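Local coordinates for protein response regulator (PDB 3HDV) that probably takes up a phosphoryl group through its CheY-like receiver domain and so relays a two-component signal, perhaps to transcription, at residues B[5-10]-B[31-36]; B[11-16]-B[54-59]; B[66-71]-B[97-102]; B[85-90]-B[106-111]. All blocks are in the same frame, centred on the assembly; numbering follows the deposited sequence.

Interaction 1 (B[5-10]-B[31-36])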
loop_
_atom_site.group_PDB
_atom_site.type_symbol
_atom_site.label_atom_id
_atom_site.label_comp_id
_atom_site.label_asym_id
_atom_site.label_seq_id
_atom_site.Cartn_x
_atom_site.Cartn_y
_atom_site.Cartn_z
ATOM N N ALA B 5 -26.316 3.303 9.057
ATOM C CA ALA B 5 -24.967 3.913 8.948
ATOM C C ALA B 5 -24.649 4.388 7.520
ATOM O O ALA B 5 -25.011 3.738 6.527
ATOM C CB ALA B 5 -23.887 2.933 9.444
ATOM N N ALA B 6 -23.982 5.540 7.421
ATOM C CA ALA B 6 -23.441 5.995 6.137
ATOM C C ALA B 6 -22.396 4.974 5.726
ATOM O O ALA B 6 -21.876 4.241 6.562
ATOM C CB ALA B 6 -22.817 7.398 6.276
ATOM N N ARG B 7 -22.129 4.860 4.440
ATOM C CA ARG B 7 -21.101 3.890 4.016
ATOM C C ARG B 7 -19.738 4.222 4.738
ATOM O O ARG B 7 -19.384 5.377 4.864
ATOM C CB ARG B 7 -20.966 3.874 2.495
ATOM C CG ARG B 7 -20.052 2.732 1.981
ATOM C CD ARG B 7 -20.174 2.493 0.465
ATOM N NE ARG B 7 -19.529 3.553 -0.306
ATOM C CZ ARG B 7 -20.132 4.274 -1.251
ATOM N NH1 ARG B 7 -21.409 4.029 -1.566
ATOM N NH2 ARG B 7 -19.452 5.225 -1.898
ATOM N N PRO B 8 -19.034 3.208 5.267
ATOM C CA PRO B 8 -17.773 3.495 5.976
ATOM C C PRO B 8 -16.730 4.175 5.053
ATOM O O PRO B 8 -16.640 3.835 3.878
ATOM C CB PRO B 8 -17.265 2.092 6.409
ATOM C CG PRO B 8 -18.468 1.193 6.342
ATOM C CD PRO B 8 -19.343 1.759 5.245
ATOM N N LEU B 9 -16.021 5.158 5.606
ATOM C CA LEU B 9 -14.838 5.754 4.994
ATOM C C LEU B 9 -13.658 5.839 6.013
ATOM O O LEU B 9 -13.828 6.388 7.111
ATOM C CB LEU B 9 -15.189 7.135 4.430
ATOM C CG LEU B 9 -14.111 7.974 3.742
ATOM C CD1 LEU B 9 -13.629 7.167 2.508
ATOM C CD2 LEU B 9 -14.748 9.309 3.339
ATOM N N VAL B 10 -12.472 5.315 5.626
ATOM C CA VAL B 10 -11.250 5.332 6.478
ATOM C C VAL B 10 -10.310 6.386 5.944
ATOM O O VAL B 10 -10.105 6.424 4.763
ATOM C CB VAL B 10 -10.545 3.903 6.519
ATOM C CG1 VAL B 10 -9.258 3.899 7.400
ATOM C CG2 VAL B 10 -11.533 2.850 7.098
ATOM N N GLY B 31 -13.225 -4.398 0.530
ATOM C CA GLY B 31 -14.497 -3.688 0.462
ATOM C C GLY B 31 -14.693 -2.457 1.327
ATOM O O GLY B 31 -15.848 -2.008 1.513
ATOM N N ILE B 32 -13.591 -1.887 1.849
ATOM C CA ILE B 32 -13.660 -0.697 2.696
ATOM C C ILE B 32 -13.084 0.521 1.952
ATOM O O ILE B 32 -11.900 0.523 1.560
ATOM C CB ILE B 32 -12.883 -0.885 4.018
ATOM C CG1 ILE B 32 -13.459 -2.058 4.849
ATOM C CG2 ILE B 32 -12.856 0.418 4.820
ATOM C CD1 ILE B 32 -12.474 -2.651 5.812
ATOM N N ASP B 33 -13.920 1.542 1.773
ATOM C CA ASP B 33 -13.526 2.790 1.153
ATOM C C ASP B 33 -12.456 3.508 1.994
ATOM O O ASP B 33 -12.546 3.535 3.217
ATOM C CB ASP B 33 -14.738 3.677 1.113
ATOM C CG ASP B 33 -14.817 4.490 -0.113
ATOM O OD1 ASP B 33 -13.794 4.578 -0.875
ATOM O OD2 ASP B 33 -15.935 5.058 -0.299
ATOM N N ALA B 34 -11.464 4.097 1.339
ATOM C CA ALA B 34 -10.392 4.765 2.088
ATOM C C ALA B 34 -9.871 5.935 1.336
ATOM O O ALA B 34 -9.842 5.903 0.143
ATOM C CB ALA B 34 -9.257 3.772 2.396
ATOM N N VAL B 35 -9.419 6.968 2.045
ATOM C CA VAL B 35 -8.807 8.120 1.371
ATOM C C VAL B 35 -7.536 8.431 2.118
ATOM O O VAL B 35 -7.379 7.968 3.238
ATOM C CB VAL B 35 -9.723 9.357 1.363
ATOM C CG1 VAL B 35 -10.867 9.135 0.317
ATOM C CG2 VAL B 35 -10.292 9.650 2.762
ATOM N N GLY B 36 -6.630 9.178 1.502
ATOM C CA GLY B 36 -5.311 9.397 2.095
ATOM C C GLY B 36 -5.010 10.847 2.322
ATOM O O GLY B 36 -5.449 11.690 1.531
HETATM O O HOH W 1 -16.802 1.642 2.502
#
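Two backbone hydrogen bonds tie Val10 to the neighbouring strand: Val10 N gives its hydrogen to Asp33 O at 3.0 Å, and Val10 O accepts from Val35 N at 2.9 Å. The same carbonyl oxygen also receives a CA-H contact from Ala34. Further back the two segments splay and a water spans the gap, donating to Pro8 O (2.6 Å) and accepting from Asp33 N (3.0 Å), which are too far apart to pair directly. This is the parallel pairing of strands 9-13 and 33-37, the first beta-alpha-beta unit of the receiver fold, with helix 17-29 as the crossover. Apolar contacts line both faces. On one, CG1 of Val10 stands anti to the backbone N (chi1 180°), which leaves CG2 to meet Ile32 CG2 at 3.6 Å, the two side chains crossing obliquely; small Ala34 leaves room for Ile24 and Leu27 of helix 17-29. On the other, Leu9 CD1 reaches Val35 CG1 at 4.0 Å and also touches Asp33 CB. The charged contact is long: Asp33 OD2 lies at the in-plane edge of the Arg7 guanidinium, 3.9 Å from NH2, with the two flat groups 38° apart, while Arg52 forms a further salt bridge to the same OD2.

Interaction 2 (B[11-16]-B[54-59]); sequences LVVDDN and GLMITD
The acidic pocket of a receiver domain forms where Asp14 and Asp59 come together at the C-terminal ends of two central parallel strands, and Asp59 is the predicted phosphorylation site, unmodified here. The planes of the two carboxylates are 80° apart, with Asp14 OD1 4.1 Å from Asp59 OD2. Two waters bridge them, one lying 2.6 Å from both Asp14 OD1 and Asp59 OD2. In relatives such a pocket holds magnesium. Asp59 OD1 accepts from Gly89 N and Arg61 N. Asp14 OD1 is also met from above the carboxylate plane by Asn16 N, an Asx turn that steadies the acid, and Asn19 binds OD2. Behind the pocket the strands pair through four backbone bonds, from Leu11 N to Leu55 O up to the longer Asp59 N to Val13 O (3.3 Å). Met56, a selenomethionine, runs beside Leu11 with CG 3.8 Å from CD2, then bends at chi3 (75°), and its SE lies 3.8 Å from Val13 CG2. Thr58 stands beside Val13; a chi1 of -169° sets OG1 beside the carbonyl carbon, and the hydroxyl donates in the carbonyl plane to Asp59 O at 2.8 Å. A valine in its place would probably leave that carbonyl without this donor and the turn into Asp59 less firmly set. Leu70 of helix 67-75 covers Val13, Met56 and Thr58, whereas Leu23 of helix 17-29 packs on Val12 and Ile57 across the sheet.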
loop_
_atom_site.group_PDB
_atom_site.type_symbol
_atom_site.label_atom_id
_atom_site.label_comp_id
_atom_site.label_asym_id
_atom_site.label_seq_id
_atom_site.Cartn_x
_atom_site.Cartn_y
_atom_site.Cartn_z
ATOM N N LEU B 11 -9.786 7.271 6.800
ATOM C CA LEU B 11 -8.737 8.197 6.365
ATOM C C LEU B 11 -7.364 7.604 6.747
ATOM O O LEU B 11 -7.077 7.376 7.910
ATOM C CB LEU B 11 -8.860 9.512 7.101
ATOM C CG LEU B 11 -7.770 10.575 6.891
ATOM C CD1 LEU B 11 -7.780 11.110 5.451
ATOM C CD2 LEU B 11 -8.036 11.723 7.922
ATOM N N VAL B 12 -6.502 7.424 5.775
ATOM C CA VAL B 12 -5.152 6.904 6.059
ATOM C C VAL B 12 -4.153 8.057 6.003
ATOM O O VAL B 12 -3.983 8.673 4.960
ATOM C CB VAL B 12 -4.746 5.864 5.001
ATOM C CG1 VAL B 12 -3.260 5.406 5.234
ATOM C CG2 VAL B 12 -5.713 4.631 5.055
ATOM N N VAL B 13 -3.459 8.315 7.099
ATOM C CA VAL B 13 -2.546 9.447 7.138
ATOM C C VAL B 13 -1.101 8.920 7.209
ATOM O O VAL B 13 -0.747 8.219 8.147
ATOM C CB VAL B 13 -2.833 10.324 8.390
ATOM C CG1 VAL B 13 -1.892 11.544 8.493
ATOM C CG2 VAL B 13 -4.339 10.654 8.468
ATOM N N ASP B 14 -0.290 9.310 6.229
ATOM C CA ASP B 14 1.120 8.935 6.200
ATOM C C ASP B 14 1.858 9.832 5.231
ATOM O O ASP B 14 1.357 10.114 4.127
ATOM C CB ASP B 14 1.204 7.465 5.737
ATOM C CG ASP B 14 2.586 6.865 5.924
ATOM O OD1 ASP B 14 3.564 7.606 6.227
ATOM O OD2 ASP B 14 2.648 5.638 5.769
ATOM N N ASP B 15 3.070 10.270 5.583
ATOM C CA ASP B 15 3.813 11.070 4.613
ATOM C C ASP B 15 4.535 10.187 3.590
ATOM O O ASP B 15 5.046 10.653 2.589
ATOM C CB ASP B 15 4.698 12.128 5.307
ATOM C CG ASP B 15 5.805 11.520 6.179
ATOM O OD1 ASP B 15 5.768 10.320 6.441
ATOM O OD2 ASP B 15 6.735 12.254 6.610
ATOM N N ASN B 16 4.561 8.882 3.843
ATOM C CA ASN B 16 5.076 7.917 2.860
ATOM C C ASN B 16 3.964 7.526 1.887
ATOM O O ASN B 16 3.083 6.726 2.258
ATOM C CB ASN B 16 5.666 6.736 3.641
ATOM C CG ASN B 16 6.194 5.613 2.781
ATOM O OD1 ASN B 16 5.940 5.466 1.566
ATOM N ND2 ASN B 16 6.952 4.761 3.455
ATOM N N GLY B 54 -15.176 7.842 9.254
ATOM C CA GLY B 54 -15.503 7.336 10.605
ATOM C C GLY B 54 -14.326 6.759 11.363
ATOM O O GLY B 54 -14.462 6.386 12.551
ATOM N N LEU B 55 -13.164 6.691 10.698
ATOM C CA LEU B 55 -11.966 6.119 11.344
ATOM C C LEU B 55 -10.721 6.696 10.692
ATOM O O LEU B 55 -10.685 6.880 9.496
ATOM C CB LEU B 55 -11.964 4.554 11.241
ATOM C CG LEU B 55 -10.755 3.685 11.639
ATOM C CD1 LEU B 55 -10.482 3.750 13.131
ATOM C CD2 LEU B 55 -11.040 2.253 11.306
HETATM N N MSE B 56 -9.690 6.950 11.491
HETATM C CA MSE B 56 -8.431 7.382 10.905
HETATM C C MSE B 56 -7.307 6.428 11.344
HETATM O O MSE B 56 -7.200 6.095 12.522
HETATM C CB MSE B 56 -8.116 8.777 11.398
HETATM C CG MSE B 56 -6.952 9.419 10.716
HETATM SE SE MSE B 56 -6.523 11.142 11.571
HETATM C CE MSE B 56 -5.655 10.527 13.228
ATOM N N ILE B 57 -6.481 6.051 10.386
ATOM C CA ILE B 57 -5.241 5.317 10.632
ATOM C C ILE B 57 -4.076 6.269 10.410
ATOM O O ILE B 57 -3.989 6.884 9.362
ATOM C CB ILE B 57 -5.074 4.093 9.689
ATOM C CG1 ILE B 57 -6.239 3.115 9.942
ATOM C CG2 ILE B 57 -3.654 3.404 9.919
ATOM C CD1 ILE B 57 -6.353 2.079 8.890
ATOM N N THR B 58 -3.197 6.386 11.395
ATOM C CA THR B 58 -2.058 7.271 11.277
ATOM C C THR B 58 -0.717 6.694 11.734
ATOM O O THR B 58 -0.653 5.879 12.655
ATOM C CB THR B 58 -2.314 8.644 11.995
ATOM O OG1 THR B 58 -1.276 9.563 11.635
ATOM C CG2 THR B 58 -2.296 8.485 13.507
ATOM N N ASP B 59 0.352 7.106 11.050
ATOM C CA ASP B 59 1.745 6.927 11.564
ATOM C C ASP B 59 1.985 8.028 12.610
ATOM O O ASP B 59 1.228 9.032 12.676
ATOM C CB ASP B 59 2.770 6.983 10.402
ATOM C CG ASP B 59 4.123 6.297 10.741
ATOM O OD1 ASP B 59 4.478 6.085 11.934
ATOM O OD2 ASP B 59 4.862 5.998 9.808
HETATM O O HOH W 2 5.760 7.001 7.566
HETATM O O HOH W 3 3.878 4.135 7.612
#

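Interaction 3 (B[66-71]-B[97-102]); sequences SGLDLI and VDVMHL
Asp98 opens the contact only lightly, its CB lying 4.5 Å from Leu68 CD2 at the border of the apolar patch. One residue on, Val99 divides its two methyls between the partners on helix 67-75. Its CG1 lies 4.2 Å from Ile71 CD1, whereas CG2, held beside the backbone N and opposite the carbonyl carbon (chi1 175°), lies 4.0 Å from Leu68 CD1, the side chains of Val99 and Leu68 sliding past each other in opposite directions. The beta-branched valine thus touches both neighbours with a short side chain and also rests on Val86 of the sheet. Met100 and His101 are turned to the second subunit: selenomethionine Met100 packs on its counterpart there, and His101 NE2 is hydrogen-bonded to Asp106 OD1 of that subunit. Leu102 brings the segment back to the contact. Its CD1 presses on Leu68 CD1 at 3.5 Å, closer than usual for two carbons, with the side chains crossing at about a right angle. Its CB meets Ile71 CG2 at 3.8 Å, and its CD1 touches that same methyl. The two helices run nearly parallel, 19° apart, with the axes of the short segments 10.5 Å from each other; both cover the same face of the central sheet. Ser66 caps the start of helix 67-75, its OG accepting from Asp69 N. No hydrogen bond or salt bridge crosses between the two segments, although Arg75 NE, further along helix 67-75, is hydrogen-bonded to Leu102 O; within the segments the contact rests mainly on branched aliphatic side chains and the fit of their shapes.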
loop_
_atom_site.group_PDB
_atom_site.type_symbol
_atom_site.label_atom_id
_atom_site.label_comp_id
_atom_site.label_asym_id
_atom_site.label_seq_id
_atom_site.Cartn_x
_atom_site.Cartn_y
_atom_site.Cartn_z
ATOM N N SER B 66 4.006 15.652 13.680
ATOM C CA SER B 66 4.015 14.234 14.051
ATOM C C SER B 66 2.580 13.718 14.254
ATOM O O SER B 66 1.629 14.512 14.408
ATOM C CB SER B 66 4.819 14.043 15.323
ATOM O OG SER B 66 4.035 14.452 16.424
ATOM N N GLY B 67 2.430 12.385 14.271
ATOM C CA GLY B 67 1.122 11.781 14.550
ATOM C C GLY B 67 0.646 12.079 15.945
ATOM O O GLY B 67 -0.573 12.225 16.177
ATOM N N LEU B 68 1.560 12.193 16.904
ATOM C CA LEU B 68 1.117 12.518 18.253
ATOM C C LEU B 68 0.475 13.940 18.317
ATOM O O LEU B 68 -0.578 14.125 18.926
ATOM C CB LEU B 68 2.248 12.391 19.268
ATOM C CG LEU B 68 2.104 12.936 20.667
ATOM C CD1 LEU B 68 0.908 12.384 21.370
ATOM C CD2 LEU B 68 3.404 12.706 21.482
ATOM N N ASP B 69 1.111 14.916 17.694
ATOM C CA ASP B 69 0.556 16.280 17.675
ATOM C C ASP B 69 -0.786 16.287 16.939
ATOM O O ASP B 69 -1.710 16.966 17.373
ATOM C CB ASP B 69 1.518 17.240 16.979
ATOM C CG ASP B 69 2.662 17.698 17.879
ATOM O OD1 ASP B 69 2.533 17.641 19.108
ATOM O OD2 ASP B 69 3.691 18.136 17.345
ATOM N N LEU B 70 -0.911 15.541 15.837
ATOM C CA LEU B 70 -2.174 15.484 15.104
ATOM C C LEU B 70 -3.283 14.944 15.989
ATOM O O LEU B 70 -4.369 15.527 16.079
ATOM C CB LEU B 70 -2.044 14.645 13.833
ATOM C CG LEU B 70 -3.344 14.165 13.149
ATOM C CD1 LEU B 70 -4.178 15.372 12.610
ATOM C CD2 LEU B 70 -3.061 13.197 12.009
ATOM N N ILE B 71 -3.027 13.836 16.668
ATOM C CA ILE B 71 -3.988 13.274 17.592
ATOM C C ILE B 71 -4.415 14.260 18.692
ATOM O O ILE B 71 -5.600 14.387 18.990
ATOM C CB ILE B 71 -3.468 11.904 18.208
ATOM C CG1 ILE B 71 -3.288 10.896 17.063
ATOM C CG2 ILE B 71 -4.432 11.389 19.266
ATOM C CD1 ILE B 71 -2.532 9.598 17.431
ATOM N N VAL B 97 2.815 5.452 25.640
ATOM C CA VAL B 97 1.972 5.729 26.782
ATOM C C VAL B 97 1.221 7.065 26.586
ATOM O O VAL B 97 0.040 7.140 26.869
ATOM C CB VAL B 97 2.787 5.688 28.105
ATOM C CG1 VAL B 97 1.985 6.328 29.241
ATOM C CG2 VAL B 97 3.232 4.198 28.440
ATOM N N ASP B 98 1.934 8.122 26.122
ATOM C CA ASP B 98 1.279 9.395 25.756
ATOM C C ASP B 98 0.136 9.182 24.760
ATOM O O ASP B 98 -0.966 9.680 24.961
ATOM C CB ASP B 98 2.291 10.365 25.115
ATOM C CG ASP B 98 3.237 10.988 26.132
ATOM O OD1 ASP B 98 2.881 11.067 27.334
ATOM O OD2 ASP B 98 4.344 11.400 25.724
ATOM N N VAL B 99 0.400 8.459 23.685
ATOM C CA VAL B 99 -0.647 8.155 22.696
ATOM C C VAL B 99 -1.823 7.381 23.302
ATOM O O VAL B 99 -3.025 7.728 23.081
ATOM C CB VAL B 99 -0.070 7.474 21.443
ATOM C CG1 VAL B 99 -1.206 7.034 20.449
ATOM C CG2 VAL B 99 0.890 8.441 20.760
HETATM N N MSE B 100 -1.508 6.379 24.117
HETATM C CA MSE B 100 -2.573 5.603 24.751
HETATM C C MSE B 100 -3.449 6.460 25.712
HETATM O O MSE B 100 -4.656 6.253 25.799
HETATM C CB MSE B 100 -2.022 4.311 25.402
HETATM C CG MSE B 100 -1.419 3.281 24.396
HETATM SE SE MSE B 100 -2.914 2.475 23.337
HETATM C CE MSE B 100 -3.608 1.333 24.803
ATOM N N HIS B 101 -2.853 7.415 26.421
ATOM C CA HIS B 101 -3.665 8.347 27.226
ATOM C C HIS B 101 -4.602 9.194 26.397
ATOM O O HIS B 101 -5.619 9.676 26.924
ATOM C CB HIS B 101 -2.802 9.301 28.056
ATOM C CG HIS B 101 -2.158 8.679 29.257
ATOM N ND1 HIS B 101 -2.884 8.184 30.321
ATOM C CD2 HIS B 101 -0.851 8.594 29.618
ATOM C CE1 HIS B 101 -2.052 7.783 31.269
ATOM N NE2 HIS B 101 -0.814 8.051 30.882
ATOM N N LEU B 102 -4.247 9.414 25.126
ATOM C CA LEU B 102 -5.134 10.088 24.176
ATOM C C LEU B 102 -6.294 9.211 23.646
ATOM O O LEU B 102 -7.122 9.677 22.872
ATOM C CB LEU B 102 -4.353 10.772 23.040
ATOM C CG LEU B 102 -3.373 11.867 23.513
ATOM C CD1 LEU B 102 -2.380 12.292 22.448
ATOM C CD2 LEU B 102 -4.112 13.075 24.098
#

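Interaction 4 (B[85-90]-B[106-111])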
loop_
_atom_site.group_PDB
_atom_site.type_symbol
_atom_site.label_atom_id
_atom_site.label_comp_id
_atom_site.label_asym_id
_atom_site.label_seq_id
_atom_site.Cartn_x
_atom_site.Cartn_y
_atom_site.Cartn_z
ATOM N N ILE B 85 -6.679 4.539 15.004
ATOM C CA ILE B 85 -5.772 3.397 15.127
ATOM C C ILE B 85 -4.368 3.946 14.695
ATOM O O ILE B 85 -4.210 4.537 13.627
ATOM C CB ILE B 85 -6.173 2.223 14.217
ATOM C CG1 ILE B 85 -7.509 1.610 14.638
ATOM C CG2 ILE B 85 -5.002 1.127 14.192
ATOM C CD1 ILE B 85 -8.078 0.677 13.608
ATOM N N VAL B 86 -3.386 3.782 15.570
ATOM C CA VAL B 86 -1.991 4.174 15.289
ATOM C C VAL B 86 -1.277 2.959 14.693
ATOM O O VAL B 86 -1.353 1.848 15.256
ATOM C CB VAL B 86 -1.321 4.682 16.552
ATOM C CG1 VAL B 86 0.241 4.819 16.374
ATOM C CG2 VAL B 86 -1.976 6.102 16.932
ATOM N N VAL B 87 -0.660 3.168 13.538
ATOM C CA VAL B 87 0.300 2.205 12.960
ATOM C C VAL B 87 1.667 2.873 12.838
ATOM O O VAL B 87 1.905 3.637 11.902
ATOM C CB VAL B 87 -0.227 1.578 11.654
ATOM C CG1 VAL B 87 0.772 0.510 11.123
ATOM C CG2 VAL B 87 -1.635 0.872 11.929
ATOM N N SER B 88 2.587 2.546 13.760
ATOM C CA SER B 88 3.802 3.347 13.918
ATOM C C SER B 88 5.129 2.747 13.465
ATOM O O SER B 88 5.418 1.548 13.724
ATOM C CB SER B 88 3.943 3.683 15.391
ATOM O OG SER B 88 4.987 4.594 15.574
ATOM N N GLY B 89 5.949 3.599 12.833
ATOM C CA GLY B 89 7.383 3.341 12.715
ATOM C C GLY B 89 8.085 3.455 14.065
ATOM O O GLY B 89 7.444 3.347 15.105
ATOM N N ASP B 90 9.392 3.703 14.064
ATOM C CA ASP B 90 10.178 3.827 15.315
ATOM C C ASP B 90 9.516 4.734 16.359
ATOM O O ASP B 90 9.148 5.896 16.069
ATOM C CB ASP B 90 11.589 4.387 15.028
ATOM C CG ASP B 90 12.439 3.464 14.116
ATOM O OD1 ASP B 90 12.099 2.250 13.906
ATOM O OD2 ASP B 90 13.453 3.986 13.583
ATOM N N ASP B 106 -6.221 1.375 18.981
ATOM C CA ASP B 106 -5.084 0.502 19.272
ATOM C C ASP B 106 -3.837 1.156 18.727
ATOM O O ASP B 106 -3.941 2.167 18.007
ATOM C CB ASP B 106 -5.257 -0.875 18.607
ATOM C CG ASP B 106 -4.568 -2.005 19.386
ATOM O OD1 ASP B 106 -3.621 -1.797 20.214
ATOM O OD2 ASP B 106 -5.017 -3.141 19.182
ATOM N N PHE B 107 -2.672 0.553 19.036
ATOM C CA PHE B 107 -1.368 1.114 18.699
ATOM C C PHE B 107 -0.622 -0.098 18.169
ATOM O O PHE B 107 -0.244 -0.969 18.942
ATOM C CB PHE B 107 -0.739 1.690 19.979
ATOM C CG PHE B 107 0.571 2.436 19.795
ATOM C CD1 PHE B 107 0.660 3.778 20.142
ATOM C CD2 PHE B 107 1.735 1.782 19.362
ATOM C CE1 PHE B 107 1.871 4.505 20.012
ATOM C CE2 PHE B 107 2.968 2.496 19.214
ATOM C CZ PHE B 107 3.032 3.853 19.547
ATOM N N LEU B 108 -0.406 -0.154 16.861
ATOM C CA LEU B 108 0.279 -1.265 16.233
ATOM C C LEU B 108 1.655 -0.854 15.756
ATOM O O LEU B 108 1.832 0.259 15.280
ATOM C CB LEU B 108 -0.520 -1.737 15.016
ATOM C CG LEU B 108 -1.660 -2.739 15.182
ATOM C CD1 LEU B 108 -2.503 -2.466 16.352
ATOM C CD2 LEU B 108 -2.519 -2.919 13.889
ATOM N N LEU B 109 2.616 -1.765 15.794
ATOM C CA LEU B 109 3.943 -1.467 15.235
ATOM C C LEU B 109 4.081 -1.990 13.818
ATOM O O LEU B 109 3.555 -3.053 13.480
ATOM C CB LEU B 109 5.075 -1.984 16.153
ATOM C CG LEU B 109 5.167 -1.446 17.601
ATOM C CD1 LEU B 109 6.233 -2.245 18.398
ATOM C CD2 LEU B 109 5.546 0.013 17.578
ATOM N N LYS B 110 4.765 -1.226 12.983
ATOM C CA LYS B 110 5.151 -1.681 11.640
ATOM C C LYS B 110 6.275 -2.751 11.805
ATOM O O LYS B 110 6.970 -2.716 12.788
ATOM C CB LYS B 110 5.618 -0.486 10.784
ATOM C CG LYS B 110 4.527 0.617 10.515
ATOM C CD LYS B 110 5.107 1.807 9.767
ATOM C CE LYS B 110 5.400 1.431 8.302
ATOM N NZ LYS B 110 6.041 2.562 7.497
ATOM N N PRO B 111 6.403 -3.726 10.882
ATOM C CA PRO B 111 5.505 -4.050 9.752
ATOM C C PRO B 111 4.134 -4.504 10.260
ATOM O O PRO B 111 4.018 -5.395 11.142
ATOM C CB PRO B 111 6.223 -5.204 9.013
ATOM C CG PRO B 111 7.580 -5.274 9.580
ATOM C CD PRO B 111 7.552 -4.669 10.955
HETATM O O HOH W 4 7.722 -0.258 14.070
#
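Val86 and Phe107 lie side by side and point the same way, with the valine methyl CG1 over one face of the ring, 4.0 Å from its centroid and 15° off the normal, a CH-pi contact offset toward the rim. The extended first torsion of Phe107 (chi1 -174°) lays the ring alongside the neighbouring strand, where CE2 comes 4.1 Å from Ser88 CB. With an alanine here, Val86 CG1 would probably lose its aromatic cover and a gap would open beside Ser88 CB. On the other face of the sheet, Val87 CG2 packs against Leu108 CB, while Val87 CG1 meets Lys110 CG at 3.8 Å, the two side chains nearly at a right angle. Lys110 suits this edge because its aliphatic part can lie over the Ser88-Gly89 peptide, CD 3.6 Å from Gly89 N; as in other receivers, this lysine precedes a cis proline. Four straight backbone bonds hold the register, from Val86 N to Asp106 O through Lys110 N to Ser88 O. Ser88 OG donates to Gly89 O (2.8 Å). Helix 93-101 links these parallel strands and covers the face of Phe107 with Ala96, Val99 and Met100; helix 114-124 covers Ile85 and Leu108 on the opposite face, and Val97 of the second subunit packs on Phe107.

How the interactions relate
Interactions 1, 2 and 4 lie on one five-stranded parallel sheet, with interaction 2 in the middle. Interaction 1 joins it through shared strand 9-13 and the probable hydrogen bond from Val12 N to Val35 O (2.7 Å); interaction 4 joins through the probable hydrogen bond from Val87 N to Thr58 O (2.9 Å). The centres of interactions 1 and 4 stand about 20 Å apart on opposite sides of the chain's centre. The predicted phosphorylation pocket gathers from interactions 2 and 4. Interaction 3 lies over the sheet, Leu70 reaching interaction 2 while Ile71 CD1 packs on Val86 CG2 (3.6 Å). Interactions 3 and 4 both touch the second subunit, and interaction 4 also supplies Gly89 to the pocket.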